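Local coordinates for protein cephalosporin acylase (Bacillus halodurans, PDB 2NLZ) that probably works as a cephalosporin acylase, cleaving an amide bond in the manner of the gamma-glutamyltranspeptidases, a family of N-terminal nucleophile hydrolases, at residues G69-A74 against Q395-N400; N270-V275 against Y418-P423; G437-F442 against F509-I514. The protein carries 1 engineered substitution. All blocks are in the same frame, centred on the assembly; numbering follows the deposited sequence.

Interaction 1 (G69-A74 against Q395-N400); sequences GSDAFA and QNRGHN
Q395 lies against the residues leading into strand 71-78 and meets them through its backbone at G69 and through its side-chain amide at D71. Its backbone N gives a hydrogen bond of 3.0 Å to G69 O, reaching the oxygen from above the carbonyl plane, 42° out of it. The same carbonyl is flanked by the aliphatic part of the side chain, with Q395 CG 3.3 Å from G69 O. From there the glutamine runs extended and sets its amide beside the carboxylate of D71. The two side chains cross at about a right angle, their flat groups turned 76° apart. Q395 NE2 faces D71 OD1, while Q395 OE1 lies 2.9 Å from D71 OD2 with no bond between the two oxygens. Q395 NE2 makes a weak hydrogen bond of 3.0 Å to D71 OD1, and D71 N makes a long, weak one of 3.4 Å to Q395 OE1. A chi1 of 42° tucks the carboxylate of D71 between its own N and carbonyl carbon, which swings it round to the glutamine. Both groups have further, weak partners: D71 OD1 receives G89 N, D71 OD2 receives H419 NE2, and Q395 NE2 reaches T118 O. R397 adds charge rather than a bond. Its NE lies 4.4 Å from D71 OD2, and the oxygen sits well out of the guanidinium plane, while R397 NH1 is bonded to T420. The buried carboxylate thus probably gains some electrostatic support from this arginine. The contact joins the start of an inner strand of the N-terminal nucleophile hydrolase core to the loop that follows strand 392-393, a polar junction buried at the strand end in this gamma-glutamyltranspeptidase fold.

Interaction 2 (N270-V275 against Y418-P423); sequences NGQGLV and YHTIIP
H419 spends both of its backbone polar groups on the residues flanking G271. Its N gives a hydrogen bond of 2.8 Å to N270 O, tilted 26° from the carbonyl plane, and its O takes a weaker one of 3.0 Å from Q272 N. N270 O also receives a CA-H...O contact of 3.4 Å from Y418 CA. This is a single parallel beta bridge, G271 with H419, and it ties the approach to helix 274-283 to the loop that leads into strand 424-428 in the core of the N-terminal nucleophile hydrolase fold. Q272 stands over the bridge. Its chi1 of 74° folds CG back over the H419 carbonyl, and the extended chain beyond carries the amide between the Y418 hydroxyl and the T420 backbone. Amide and phenol ring are inclined by 63°, and Q272 CB lies 3.6 Å from Y418 CZ. On another flank the methyl I422 CG2 packs 3.7 Å from Q272 CG, the two chains crossing at about a right angle. With Q272 cut back to an alanine, the Y418 hydroxyl is likely to lose its amide neighbour and a gap to open beside the I422 methyl. Other polar groups have partners outside: N270 OD1 with N86 ND2, and the backbone Y418 N with N409 OD1. The side chains of T420 and H419 are held from the R397 and D71 side. Q272 O accepts V275 N at 3.0 Å as the chain enters the helix.

Interaction 3 (G437-F442 against F509-I514); sequences GVMGGF and FGRGQI
Two antiparallel strands, 431-438 and 512-517, meet here beside loop residues on each chain. G437 and Q513 form the hydrogen-bonded pair. Q513 N gives a hydrogen bond of 3.2 Å to G437 O, nearly in line with the carbonyl at 163°, and G437 N returns a weak bond of 3.3 Å to Q513 O. V438 and G512 follow as the non-hydrogen-bonded pair, their CA atoms only 4.2 Å apart. Two CA-H...O contacts fill in here, G512 CA to G437 O and V438 CA to R511 O. A CB on G512 would probably come close to V438 CG2. Next to this pair, M439 and R511 take over and bury the most surface. The two side chains lie alongside each other, pointing the same way. M439 starts with CG anti to its N (chi1 -155°), then bends at chi2 and chi3, which curls CE back against the extended arginine chain, 3.6 Å from R511 CD. The methyl meets the guanidinium obliquely, while the charge itself is spent in a salt bridge from R511 NH1 to E62. V438 CG1 lies 3.7 Å from R511 O. G510 has positive phi, which favours glycine, and a CB there would probably crowd M439 O. Beyond M439, whose side chain also touches T358, come G440 and G441, both also at backbone angles that favour glycine. In characterised gamma-glutamyltranspeptidases a glycine pair helps form the oxyanion hole, and the turn through G440 and G441 is consistent with that site.

In the fold
The three contacts lie within one gamma-glutamyltranspeptidase family region, 7 to 10 Å from the centre of the chain. Interactions 1 and 2 have centres about 11 Å apart and interleave along the sequence, the loop between strands 392-393 and 424-428 supplying a segment to each. They share a polar junction and also touch through F73 with I421. Interaction 3 comes later in sequence, its centre about 13 Å from that of interaction 2 and 16 Å from that of interaction 1. F442 bridges the gap to interaction 2, packing on Y418 and T420. The strands, the long loop and the glycine turn thus converge on one buried region, probably near the catalytic centre.

Interaction 1 (G69-A74 against Q395-N400)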
loop_
_atom_site.group_PDB
_atom_site.type_symbol
_atom_site.label_atom_id
_atom_site.label_comp_id
_atom_site.label_asym_id
_atom_site.label_seq_id
_atom_site.Cartn_x
_atom_site.Cartn_y
_atom_site.Cartn_z
ATOM N N GLY D 69 -4.715 41.338 -11.930
ATOM C CA GLY D 69 -3.617 42.080 -11.322
ATOM C C GLY D 69 -2.382 41.257 -10.989
ATOM O O GLY D 69 -1.617 41.621 -10.091
ATOM N N SER D 70 -2.183 40.157 -11.718
ATOM C CA SER D 70 -1.002 39.304 -11.551
ATOM C C SER D 70 0.153 39.810 -12.381
ATOM O O SER D 70 -0.027 40.680 -13.229
ATOM C CB SER D 70 -1.324 37.877 -12.000
ATOM O OG SER D 70 -2.198 37.227 -11.091
ATOM N N ASP D 71 1.345 39.279 -12.142
ATOM C CA ASP D 71 2.335 39.271 -13.223
ATOM C C ASP D 71 2.549 37.856 -13.756
ATOM O O ASP D 71 2.036 36.900 -13.171
ATOM C CB ASP D 71 3.639 40.058 -12.937
ATOM C CG ASP D 71 4.175 39.866 -11.554
ATOM O OD1 ASP D 71 4.800 40.823 -11.062
ATOM O OD2 ASP D 71 3.986 38.786 -10.965
ATOM N N ALA D 72 3.265 37.738 -14.877
ATOM C CA ALA D 72 3.391 36.471 -15.600
ATOM C C ALA D 72 4.805 36.201 -16.110
ATOM O O ALA D 72 5.636 37.097 -16.144
ATOM C CB ALA D 72 2.411 36.443 -16.761
ATOM N N PHE D 73 5.067 34.959 -16.504
ATOM C CA PHE D 73 6.340 34.572 -17.126
ATOM C C PHE D 73 6.085 33.510 -18.192
ATOM O O PHE D 73 5.146 32.705 -18.070
ATOM C CB PHE D 73 7.310 34.002 -16.090
ATOM C CG PHE D 73 8.028 35.040 -15.267
ATOM C CD1 PHE D 73 9.284 35.482 -15.629
ATOM C CD2 PHE D 73 7.463 35.537 -14.091
ATOM C CE1 PHE D 73 9.956 36.414 -14.850
ATOM C CE2 PHE D 73 8.125 36.480 -13.306
ATOM C CZ PHE D 73 9.374 36.915 -13.687
ATOM N N ALA D 74 6.926 33.488 -19.227
ATOM C CA ALA D 74 6.769 32.490 -20.295
ATOM C C ALA D 74 8.066 32.070 -20.957
ATOM O O ALA D 74 8.960 32.889 -21.176
ATOM C CB ALA D 74 5.775 32.962 -21.350
ATOM N N GLN D 395 -1.891 41.839 -7.083
ATOM C CA GLN D 395 -0.879 40.972 -6.485
ATOM C C GLN D 395 -0.212 41.580 -5.247
ATOM O O GLN D 395 -0.246 42.793 -5.042
ATOM C CB GLN D 395 0.191 40.651 -7.530
ATOM C CG GLN D 395 0.964 41.854 -8.045
ATOM C CD GLN D 395 2.067 41.453 -8.991
ATOM O OE1 GLN D 395 2.387 40.271 -9.094
ATOM N NE2 GLN D 395 2.657 42.425 -9.689
ATOM N N ASN D 396 0.396 40.737 -4.421
ATOM C CA ASN D 396 1.217 41.230 -3.310
ATOM C C ASN D 396 2.706 40.908 -3.460
ATOM O O ASN D 396 3.418 40.772 -2.475
ATOM C CB ASN D 396 0.671 40.796 -1.935
ATOM C CG ASN D 396 0.929 39.326 -1.621
ATOM O OD1 ASN D 396 0.855 38.463 -2.488
ATOM N ND2 ASN D 396 1.218 39.047 -0.368
ATOM N N ARG D 397 3.167 40.842 -4.708
ATOM C CA ARG D 397 4.555 40.472 -5.051
ATOM C C ARG D 397 5.669 41.245 -4.344
ATOM O O ARG D 397 6.717 40.681 -4.075
ATOM C CB ARG D 397 4.755 40.540 -6.566
ATOM C CG ARG D 397 6.098 40.030 -7.053
ATOM C CD ARG D 397 6.404 38.623 -6.573
ATOM N NE ARG D 397 5.399 37.657 -6.996
ATOM C CZ ARG D 397 5.537 36.346 -6.851
ATOM N NH1 ARG D 397 6.643 35.848 -6.295
ATOM N NH2 ARG D 397 4.572 35.532 -7.269
ATOM N N GLY D 398 5.435 42.514 -4.025
ATOM C CA GLY D 398 6.411 43.338 -3.313
ATOM C C GLY D 398 6.778 42.853 -1.921
ATOM O O GLY D 398 7.771 43.301 -1.342
ATOM N N HIS D 399 5.983 41.926 -1.387
ATOM C CA HIS D 399 6.269 41.280 -0.107
ATOM C C HIS D 399 7.596 40.498 -0.122
ATOM O O HIS D 399 8.186 40.257 0.933
ATOM C CB HIS D 399 5.104 40.373 0.285
ATOM C CG HIS D 399 5.276 39.686 1.604
ATOM N ND1 HIS D 399 4.942 40.282 2.800
ATOM C CD2 HIS D 399 5.734 38.449 1.913
ATOM C CE1 HIS D 399 5.186 39.443 3.789
ATOM N NE2 HIS D 399 5.668 38.325 3.278
ATOM N N ASN D 400 8.063 40.135 -1.319
ATOM C CA ASN D 400 9.327 39.410 -1.506
ATOM C C ASN D 400 10.583 40.259 -1.282
ATOM O O ASN D 400 11.674 39.720 -1.067
ATOM C CB ASN D 400 9.385 38.781 -2.907
ATOM C CG ASN D 400 8.834 37.365 -2.946
ATOM O OD1 ASN D 400 9.238 36.504 -2.160
ATOM N ND2 ASN D 400 7.916 37.115 -3.875
#

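Interaction 2 (N270-V275 against Y418-P423)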
loop_
_atom_site.group_PDB
_atom_site.type_symbol
_atom_site.label_atom_id
_atom_site.label_comp_id
_atom_site.label_asym_id
_atom_site.label_seq_id
_atom_site.Cartn_x
_atom_site.Cartn_y
_atom_site.Cartn_z
ATOM N N ASN D 270 15.847 38.060 -11.639
ATOM C CA ASN D 270 14.489 38.492 -11.362
ATOM C C ASN D 270 13.782 37.185 -10.926
ATOM O O ASN D 270 13.469 37.016 -9.755
ATOM C CB ASN D 270 13.834 39.174 -12.573
ATOM C CG ASN D 270 12.522 39.895 -12.229
ATOM O OD1 ASN D 270 11.799 40.319 -13.129
ATOM N ND2 ASN D 270 12.213 40.035 -10.939
ATOM N N GLY D 271 13.616 36.239 -11.852
ATOM C CA GLY D 271 13.033 34.924 -11.549
ATOM C C GLY D 271 14.011 33.983 -10.874
ATOM O O GLY D 271 15.226 34.091 -11.069
ATOM N N GLN D 272 13.478 33.043 -10.090
ATOM C CA GLN D 272 14.298 32.181 -9.222
ATOM C C GLN D 272 14.678 30.826 -9.834
ATOM O O GLN D 272 15.214 29.953 -9.135
ATOM C CB GLN D 272 13.630 31.980 -7.846
ATOM C CG GLN D 272 12.412 31.042 -7.837
ATOM C CD GLN D 272 12.030 30.569 -6.448
ATOM O OE1 GLN D 272 10.855 30.417 -6.143
ATOM N NE2 GLN D 272 13.022 30.312 -5.610
ATOM N N GLY D 273 14.421 30.659 -11.132
ATOM C CA GLY D 273 14.716 29.410 -11.836
ATOM C C GLY D 273 16.169 28.990 -11.738
ATOM O O GLY D 273 16.494 27.804 -11.788
ATOM N N LEU D 274 17.037 29.987 -11.599
ATOM C CA LEU D 274 18.451 29.816 -11.309
ATOM C C LEU D 274 18.722 28.687 -10.303
ATOM O O LEU D 274 19.646 27.896 -10.490
ATOM C CB LEU D 274 18.976 31.141 -10.747
ATOM C CG LEU D 274 20.460 31.470 -10.756
ATOM C CD1 LEU D 274 21.216 30.697 -9.688
ATOM C CD2 LEU D 274 20.990 31.176 -12.121
ATOM N N VAL D 275 17.908 28.634 -9.245
ATOM C CA VAL D 275 18.077 27.681 -8.148
ATOM C C VAL D 275 18.002 26.250 -8.644
ATOM O O VAL D 275 18.873 25.442 -8.343
ATOM C CB VAL D 275 17.041 27.908 -7.026
ATOM C CG1 VAL D 275 17.162 26.839 -5.957
ATOM C CG2 VAL D 275 17.229 29.287 -6.412
ATOM N N TYR D 418 13.024 39.451 -6.548
ATOM C CA TYR D 418 13.120 38.001 -6.536
ATOM C C TYR D 418 11.718 37.441 -6.711
ATOM O O TYR D 418 10.820 37.725 -5.910
ATOM C CB TYR D 418 13.711 37.556 -5.193
ATOM C CG TYR D 418 13.890 36.066 -4.997
ATOM C CD1 TYR D 418 12.858 35.279 -4.507
ATOM C CD2 TYR D 418 15.110 35.450 -5.263
ATOM C CE1 TYR D 418 13.021 33.914 -4.320
ATOM C CE2 TYR D 418 15.288 34.087 -5.075
ATOM C CZ TYR D 418 14.238 33.324 -4.602
ATOM O OH TYR D 418 14.407 31.975 -4.409
ATOM N N HIS D 419 11.537 36.653 -7.769
ATOM C CA HIS D 419 10.217 36.161 -8.166
ATOM C C HIS D 419 10.171 34.643 -8.085
ATOM O O HIS D 419 11.083 33.976 -8.555
ATOM C CB HIS D 419 9.899 36.618 -9.591
ATOM C CG HIS D 419 8.495 37.097 -9.768
ATOM N ND1 HIS D 419 7.427 36.237 -9.902
ATOM C CD2 HIS D 419 7.982 38.346 -9.837
ATOM C CE1 HIS D 419 6.317 36.937 -10.047
ATOM N NE2 HIS D 419 6.625 38.220 -10.009
ATOM N N THR D 420 9.105 34.106 -7.495
ATOM C CA THR D 420 8.998 32.658 -7.251
ATOM C C THR D 420 8.461 31.849 -8.428
ATOM O O THR D 420 8.796 30.676 -8.592
ATOM C CB THR D 420 8.115 32.355 -6.030
ATOM O OG1 THR D 420 6.827 32.970 -6.201
ATOM C CG2 THR D 420 8.792 32.853 -4.757
ATOM N N ILE D 421 7.596 32.489 -9.204
ATOM C CA ILE D 421 7.044 31.965 -10.430
ATOM C C ILE D 421 8.134 31.607 -11.437
ATOM O O ILE D 421 8.903 32.472 -11.874
ATOM C CB ILE D 421 6.188 33.042 -11.052
ATOM C CG1 ILE D 421 4.819 33.092 -10.419
ATOM C CG2 ILE D 421 5.985 32.829 -12.531
ATOM C CD1 ILE D 421 4.011 34.145 -11.135
ATOM N N ILE D 422 8.205 30.337 -11.813
ATOM C CA ILE D 422 9.210 29.887 -12.776
ATOM C C ILE D 422 8.691 28.857 -13.797
ATOM O O ILE D 422 8.355 27.725 -13.449
ATOM C CB ILE D 422 10.525 29.374 -12.073
ATOM C CG1 ILE D 422 10.266 28.164 -11.155
ATOM C CG2 ILE D 422 11.217 30.512 -11.295
ATOM C CD1 ILE D 422 11.535 27.433 -10.719
ATOM N N PRO D 423 8.618 29.261 -15.071
ATOM C CA PRO D 423 8.239 28.326 -16.114
ATOM C C PRO D 423 9.486 27.644 -16.659
ATOM O O PRO D 423 10.520 28.293 -16.876
ATOM C CB PRO D 423 7.633 29.231 -17.181
ATOM C CG PRO D 423 8.343 30.558 -17.018
ATOM C CD PRO D 423 8.897 30.610 -15.600
#

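Interaction 3 (G437-F442 against F509-I514)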
loop_
_atom_site.group_PDB
_atom_site.type_symbol
_atom_site.label_atom_id
_atom_site.label_comp_id
_atom_site.label_asym_id
_atom_site.label_seq_id
_atom_site.Cartn_x
_atom_site.Cartn_y
_atom_site.Cartn_z
ATOM N N GLY D 437 6.384 22.690 -15.489
ATOM C CA GLY D 437 6.419 23.582 -14.337
ATOM C C GLY D 437 5.788 22.907 -13.145
ATOM O O GLY D 437 4.887 22.078 -13.301
ATOM N N VAL D 438 6.286 23.225 -11.952
ATOM C CA VAL D 438 5.608 22.827 -10.726
ATOM C C VAL D 438 5.364 24.014 -9.797
ATOM O O VAL D 438 6.225 24.380 -8.997
ATOM C CB VAL D 438 6.320 21.699 -9.969
ATOM C CG1 VAL D 438 5.449 21.218 -8.803
ATOM C CG2 VAL D 438 6.611 20.548 -10.891
ATOM N N MET D 439 4.194 24.624 -9.979
ATOM C CA MET D 439 3.485 25.503 -9.039
ATOM C C MET D 439 3.862 25.341 -7.553
ATOM O O MET D 439 4.074 24.230 -7.086
ATOM C CB MET D 439 1.987 25.173 -9.209
ATOM C CG MET D 439 0.984 26.227 -8.854
ATOM S SD MET D 439 0.637 26.372 -7.091
ATOM C CE MET D 439 0.388 24.696 -6.569
ATOM N N GLY D 440 3.927 26.435 -6.801
ATOM C CA GLY D 440 3.930 26.313 -5.343
ATOM C C GLY D 440 4.850 27.167 -4.495
ATOM O O GLY D 440 5.303 26.728 -3.437
ATOM N N GLY D 441 5.111 28.394 -4.934
ATOM C CA GLY D 441 5.948 29.321 -4.174
ATOM C C GLY D 441 7.409 28.913 -4.148
ATOM O O GLY D 441 8.063 28.847 -5.190
ATOM N N PHE D 442 7.922 28.633 -2.953
ATOM C CA PHE D 442 9.322 28.214 -2.784
ATOM C C PHE D 442 9.543 26.710 -3.009
ATOM O O PHE D 442 10.678 26.225 -2.976
ATOM C CB PHE D 442 9.856 28.650 -1.420
ATOM C CG PHE D 442 10.058 30.136 -1.296
ATOM C CD1 PHE D 442 9.104 30.936 -0.665
ATOM C CD2 PHE D 442 11.201 30.738 -1.809
ATOM C CE1 PHE D 442 9.294 32.316 -0.539
ATOM C CE2 PHE D 442 11.395 32.116 -1.692
ATOM C CZ PHE D 442 10.438 32.904 -1.055
ATOM N N PHE D 509 2.412 20.402 -1.800
ATOM C CA PHE D 509 3.577 19.963 -2.568
ATOM C C PHE D 509 3.505 20.348 -4.051
ATOM O O PHE D 509 4.191 19.776 -4.906
ATOM C CB PHE D 509 3.828 18.466 -2.358
ATOM C CG PHE D 509 4.282 18.132 -0.969
ATOM C CD1 PHE D 509 5.630 18.087 -0.663
ATOM C CD2 PHE D 509 3.358 17.878 0.040
ATOM C CE1 PHE D 509 6.052 17.786 0.619
ATOM C CE2 PHE D 509 3.770 17.579 1.323
ATOM C CZ PHE D 509 5.118 17.536 1.616
ATOM N N GLY D 510 2.664 21.336 -4.338
ATOM C CA GLY D 510 2.601 21.922 -5.662
ATOM C C GLY D 510 1.725 21.216 -6.675
ATOM O O GLY D 510 1.225 20.121 -6.431
ATOM N N ARG D 511 1.552 21.870 -7.820
ATOM C CA ARG D 511 0.813 21.324 -8.954
ATOM C C ARG D 511 1.700 21.359 -10.193
ATOM O O ARG D 511 2.361 22.350 -10.468
ATOM C CB ARG D 511 -0.493 22.104 -9.180
ATOM C CG ARG D 511 -1.501 21.958 -8.025
ATOM C CD ARG D 511 -2.533 23.068 -7.979
ATOM N NE ARG D 511 -3.008 23.301 -6.618
ATOM C CZ ARG D 511 -3.939 24.191 -6.288
ATOM N NH1 ARG D 511 -4.508 24.940 -7.223
ATOM N NH2 ARG D 511 -4.307 24.334 -5.024
ATOM N N GLY D 512 1.733 20.278 -10.946
ATOM C CA GLY D 512 2.585 20.257 -12.120
ATOM C C GLY D 512 1.842 19.961 -13.399
ATOM O O GLY D 512 0.762 19.362 -13.376
ATOM N N GLN D 513 2.407 20.404 -14.521
ATOM C CA GLN D 513 1.952 19.963 -15.838
ATOM C C GLN D 513 3.173 19.742 -16.721
ATOM O O GLN D 513 4.173 20.464 -16.626
ATOM C CB GLN D 513 1.014 20.972 -16.510
ATOM C CG GLN D 513 0.062 21.735 -15.588
ATOM C CD GLN D 513 -1.137 20.921 -15.180
ATOM O OE1 GLN D 513 -1.675 21.099 -14.082
ATOM N NE2 GLN D 513 -1.567 20.017 -16.061
ATOM N N ILE D 514 3.082 18.732 -17.579
ATOM C CA ILE D 514 4.152 18.382 -18.485
ATOM C C ILE D 514 3.540 18.031 -19.837
ATOM O O ILE D 514 2.541 17.321 -19.908
ATOM C CB ILE D 514 4.981 17.175 -17.944
ATOM C CG1 ILE D 514 5.849 17.590 -16.745
ATOM C CG2 ILE D 514 5.871 16.581 -19.025
ATOM C CD1 ILE D 514 6.448 16.422 -15.955
#